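Local coordinates for 5' nucleotidase family protein (Staphylococcus aureus subsp. aureus, PDB 4Q7F), which belongs to the 5'-nucleotidase family, joins a calcineurin-like phosphoesterase domain to a C-terminal nucleotidase domain, and binds manganese and magnesium ions, at residues F166-E171 with L179-A184. Sequence-based numbering, arbitrary orientation.
With 3D1 ((2R,3S,5R)-5-(6-amino-9H-purin-9-yl)-tetrahydro-2-(hydroxymethyl)furan-3-ol), chain D.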
ATOM      1  N   PHE A 166     -10.152  -1.429  -7.323  1.00 24.50           N
ATOM      2  CA  PHE A 166     -10.277  -0.057  -6.796  1.00 24.82           C
ATOM      3  C   PHE A 166      -9.180   0.922  -7.219  1.00 24.58           C
ATOM      4  O   PHE A 166      -9.180   2.052  -6.785  1.00 25.36           O
ATOM      5  CB  PHE A 166     -10.334  -0.148  -5.267  1.00 24.46           C
ATOM      6  CG  PHE A 166     -11.328   0.775  -4.624  1.00 25.19           C
ATOM      7  CD1 PHE A 166     -12.680   0.558  -4.807  1.00 26.07           C
ATOM      8  CD2 PHE A 166     -10.925   1.783  -3.768  1.00 25.06           C
ATOM      9  CE1 PHE A 166     -13.614   1.369  -4.200  1.00 27.43           C
ATOM     10  CE2 PHE A 166     -11.858   2.591  -3.143  1.00 26.39           C
ATOM     11  CZ  PHE A 166     -13.205   2.390  -3.371  1.00 27.51           C
ATOM     12  N   ILE A 167      -8.264   0.480  -8.073  1.00 25.03           N
ATOM     13  CA  ILE A 167      -7.147   1.307  -8.545  1.00 24.57           C
ATOM     14  C   ILE A 167      -7.500   2.747  -9.004  1.00 25.48           C
ATOM     15  O   ILE A 167      -6.729   3.670  -8.711  1.00 24.89           O
ATOM     16  CB  ILE A 167      -6.296   0.534  -9.576  1.00 24.73           C
ATOM     17  CG1 ILE A 167      -5.609  -0.657  -8.873  1.00 24.46           C
ATOM     18  CG2 ILE A 167      -5.257   1.451 -10.201  1.00 24.92           C
ATOM     19  CD1 ILE A 167      -4.917  -1.696  -9.767  1.00 24.19           C
ATOM     20  N   PRO A 168      -8.643   2.955  -9.727  1.00 26.30           N
ATOM     21  CA  PRO A 168      -9.028   4.315 -10.113  1.00 27.01           C
ATOM     22  C   PRO A 168      -9.200   5.283  -8.953  1.00 26.63           C
ATOM     23  O   PRO A 168      -9.076   6.487  -9.149  1.00 26.19           O
ATOM     24  CB  PRO A 168     -10.367   4.105 -10.850  1.00 27.85           C
ATOM     25  CG  PRO A 168     -10.212   2.748 -11.459  1.00 27.92           C
ATOM     26  CD  PRO A 168      -9.506   1.957 -10.384  1.00 26.63           C
ATOM     27  N   HIS A 169      -9.470   4.769  -7.753  1.00 26.66           N
ATOM     28  CA  HIS A 169      -9.628   5.631  -6.586  1.00 26.76           C
ATOM     29  C   HIS A 169      -8.301   6.069  -5.976  1.00 25.59           C
ATOM     30  O   HIS A 169      -8.302   6.863  -5.032  1.00 26.04           O
ATOM     31  CB  HIS A 169     -10.438   4.914  -5.515  1.00 27.95           C
ATOM     32  CG  HIS A 169     -11.861   4.661  -5.904  1.00 28.78           C
ATOM     33  ND1 HIS A 169     -12.902   5.421  -5.427  1.00 30.08           N
ATOM     34  CD2 HIS A 169     -12.414   3.735  -6.723  1.00 28.95           C
ATOM     35  CE1 HIS A 169     -14.039   4.979  -5.936  1.00 30.47           C
ATOM     36  NE2 HIS A 169     -13.770   3.951  -6.718  1.00 30.38           N
ATOM     37  N   TRP A 170      -7.177   5.595  -6.527  1.00 23.86           N
ATOM     38  CA  TRP A 170      -5.870   5.933  -5.961  1.00 23.76           C
ATOM     39  C   TRP A 170      -4.795   6.461  -6.918  1.00 24.14           C
ATOM     40  O   TRP A 170      -4.026   7.361  -6.576  1.00 24.19           O
ATOM     41  CB  TRP A 170      -5.232   4.683  -5.305  1.00 22.41           C
ATOM     42  CG  TRP A 170      -6.113   3.925  -4.335  1.00 22.50           C
ATOM     43  CD1 TRP A 170      -6.878   4.454  -3.316  1.00 22.74           C
ATOM     44  CD2 TRP A 170      -6.279   2.508  -4.266  1.00 21.40           C
ATOM     45  NE1 TRP A 170      -7.527   3.441  -2.641  1.00 22.98           N
ATOM     46  CE2 TRP A 170      -7.169   2.240  -3.206  1.00 22.49           C
ATOM     47  CE3 TRP A 170      -5.762   1.427  -5.009  1.00 21.64           C
ATOM     48  CZ2 TRP A 170      -7.555   0.944  -2.873  1.00 22.29           C
ATOM     49  CZ3 TRP A 170      -6.152   0.153  -4.675  1.00 21.39           C
ATOM     50  CH2 TRP A 170      -7.044  -0.084  -3.631  1.00 21.75           C
ATOM     51  N   GLU A 171      -4.740   5.879  -8.096  1.00 24.64           N
ATOM     52  CA  GLU A 171      -3.622   6.103  -9.007  1.00 25.59           C
ATOM     53  C   GLU A 171      -3.686   7.380  -9.848  1.00 26.74           C
ATOM     54  O   GLU A 171      -4.757   7.958 -10.029  1.00 26.40           O
ATOM     55  CB  GLU A 171      -3.512   4.850  -9.919  1.00 24.66           C
ATOM     56  CG  GLU A 171      -2.244   4.776 -10.754  1.00 24.98           C
ATOM     57  CD  GLU A 171      -1.011   4.908  -9.880  1.00 24.91           C
ATOM     58  OE1 GLU A 171      -0.373   5.994  -9.936  1.00 24.86           O
ATOM     59  OE2 GLU A 171      -0.754   3.974  -9.081  1.00 23.77           O
ATOM     60  N   LEU A 179      -6.761   1.715 -19.305  1.00 33.52           N
ATOM     61  CA  LEU A 179      -7.114   0.483 -18.629  1.00 31.46           C
ATOM     62  C   LEU A 179      -8.541   0.425 -18.146  1.00 31.92           C
ATOM     63  O   LEU A 179      -9.148   1.440 -17.836  1.00 31.81           O
ATOM     64  CB  LEU A 179      -6.185   0.276 -17.405  1.00 29.46           C
ATOM     65  CG  LEU A 179      -4.673   0.399 -17.649  1.00 28.68           C
ATOM     66  CD1 LEU A 179      -3.918   0.087 -16.362  1.00 27.77           C
ATOM     67  CD2 LEU A 179      -4.206  -0.499 -18.773  1.00 28.57           C
ATOM     68  N   THR A 180      -9.030  -0.799 -18.025  1.00 32.69           N
ATOM     69  CA  THR A 180     -10.355  -1.091 -17.516  1.00 34.48           C
ATOM     70  C   THR A 180     -10.193  -2.111 -16.383  1.00 33.29           C
ATOM     71  O   THR A 180      -9.562  -3.163 -16.579  1.00 32.04           O
ATOM     72  CB  THR A 180     -11.227  -1.680 -18.623  1.00 36.98           C
ATOM     73  OG1 THR A 180     -11.239  -0.767 -19.725  1.00 41.20           O
ATOM     74  CG2 THR A 180     -12.651  -1.920 -18.131  1.00 38.70           C
ATOM     75  N   PHE A 181     -10.758  -1.797 -15.216  1.00 31.67           N
ATOM     76  CA  PHE A 181     -10.669  -2.651 -14.033  1.00 31.78           C
ATOM     77  C   PHE A 181     -11.986  -3.337 -13.740  1.00 33.54           C
ATOM     78  O   PHE A 181     -12.963  -2.689 -13.386  1.00 36.22           O
ATOM     79  CB  PHE A 181     -10.249  -1.820 -12.819  1.00 30.96           C
ATOM     80  CG  PHE A 181      -9.004  -1.041 -13.051  1.00 30.43           C
ATOM     81  CD1 PHE A 181      -9.057   0.192 -13.694  1.00 31.93           C
ATOM     82  CD2 PHE A 181      -7.778  -1.539 -12.672  1.00 29.14           C
ATOM     83  CE1 PHE A 181      -7.897   0.908 -13.950  1.00 30.93           C
ATOM     84  CE2 PHE A 181      -6.617  -0.833 -12.925  1.00 28.93           C
ATOM     85  CZ  PHE A 181      -6.677   0.394 -13.558  1.00 30.24           C
ATOM     86  N   HIS A 182     -12.017  -4.656 -13.847  1.00 33.20           N
ATOM     87  CA  HIS A 182     -13.257  -5.379 -13.591  1.00 34.94           C
ATOM     88  C   HIS A 182     -13.292  -6.002 -12.194  1.00 33.18           C
ATOM     89  O   HIS A 182     -12.252  -6.341 -11.614  1.00 31.36           O
ATOM     90  CB  HIS A 182     -13.443  -6.475 -14.648  1.00 37.33           C
ATOM     91  CG  HIS A 182     -13.482  -5.958 -16.051  1.00 38.86           C
ATOM     92  ND1 HIS A 182     -14.652  -5.586 -16.675  1.00 42.63           N
ATOM     93  CD2 HIS A 182     -12.496  -5.764 -16.956  1.00 40.53           C
ATOM     94  CE1 HIS A 182     -14.383  -5.167 -17.899  1.00 42.75           C
ATOM     95  NE2 HIS A 182     -13.082  -5.271 -18.096  1.00 41.92           N
ATOM     96  N   SER A 183     -14.501  -6.129 -11.650  1.00 32.88           N
ATOM     97  CA  SER A 183     -14.704  -6.783 -10.361  1.00 31.82           C
ATOM     98  C   SER A 183     -14.021  -8.160 -10.327  1.00 31.30           C
ATOM     99  O   SER A 183     -14.229  -8.969 -11.234  1.00 31.92           O
ATOM    100  CB  SER A 183     -16.194  -6.997 -10.137  1.00 33.30           C
ATOM    101  OG  SER A 183     -16.413  -7.949  -9.113  1.00 33.74           O
ATOM    102  N   ALA A 184     -13.237  -8.424  -9.284  1.00 29.80           N
ATOM    103  CA  ALA A 184     -12.562  -9.711  -9.131  1.00 30.00           C
ATOM    104  C   ALA A 184     -13.600 -10.801  -8.923  1.00 31.27           C
ATOM    105  O   ALA A 184     -13.431 -11.915  -9.399  1.00 31.47           O
ATOM    106  CB  ALA A 184     -11.583  -9.686  -7.972  1.00 28.86           C
TER
HETATM  107  O5' 3D1 D 603      -5.941   0.972   0.182  1.00 45.63           O
HETATM  108  C5' 3D1 D 603      -5.076   2.088  -0.007  1.00 34.10           C
HETATM  109  C4' 3D1 D 603      -3.757   1.646  -0.617  1.00 35.52           C
HETATM  110  O4' 3D1 D 603      -3.079   2.829  -1.016  1.00 33.95           O
HETATM  111  C1' 3D1 D 603      -1.912   3.065  -0.222  1.00 34.49           C
HETATM  112  N9  3D1 D 603      -1.838   4.512   0.121  1.00 33.32           N
HETATM  113  C4  3D1 D 603      -1.290   5.396  -0.701  1.00 30.75           C
HETATM  114  N3  3D1 D 603      -0.711   5.303  -1.919  1.00 27.83           N
HETATM  115  C2  3D1 D 603      -0.231   6.401  -2.531  1.00 30.70           C
HETATM  116  N1  3D1 D 603      -0.308   7.644  -1.983  1.00 30.26           N
HETATM  117  C6  3D1 D 603      -0.866   7.872  -0.772  1.00 29.05           C
HETATM  118  N6  3D1 D 603      -0.926   9.134  -0.263  1.00 26.14           N
HETATM  119  C5  3D1 D 603      -1.423   6.709  -0.048  1.00 29.37           C
HETATM  120  N7  3D1 D 603      -2.037   6.488   1.132  1.00 28.15           N
HETATM  121  C8  3D1 D 603      -2.298   5.159   1.225  1.00 32.30           C
HETATM  122  C2' 3D1 D 603      -1.976   2.091   0.946  1.00 36.00           C
HETATM  123  C3' 3D1 D 603      -2.783   0.961   0.333  1.00 37.87           C
HETATM  124  O3' 3D1 D 603      -1.885   0.109  -0.409  1.00 38.25           O
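Phe181 meets Ile167 and Pro168 with its ring alone, in a purely apolar contact to which no hydrogen bond adds. The CA–CB bond of Phe181 points from strand 179-181 toward the short 3-10 turn 167-169, and with CG anti to the carbonyl carbon (chi1 -53°) the ring meets both residues. Pro168 takes the CG and CD1 side: its CD sits over one face, offset toward the rim, in a CH-pi contact 4.1 Å from the Phe181 ring centroid, while Pro168 CG comes within 3.6 Å of Phe181 CD1. Ile167 approaches the CE2 and CZ end obliquely, the two side chains crossing at about a right angle. Its CB is 3.6 Å from Phe181 CE2, and its two branches part there: CD1 reaches Phe181 CE2 at 3.7 Å, whereas CG2, anti to the backbone N, reaches Phe181 CZ at 3.8 Å. Ile135 of the neighbouring strand 135-137 and Ile176 of helix 173-176 each touch both Ile167 and Phe181, extending the apolar cluster. The contact belongs to the calcineurin-like phosphoesterase domain of this two-domain protein and packs the edge strand of a small antiparallel sheet against a loop that enters the ligand pocket. Within that loop Ile167 O accepts from both Trp170 N and Glu171 N, and Trp170 lines the pocket of the bound 3D1. Its indole holds Phe166 O over one face and 3D1 C5' over the opposite one, with Trp170 CZ2 3.5 Å from 3D1 O5'. Next to it, the rings of Phe166 and His169 lie face against face.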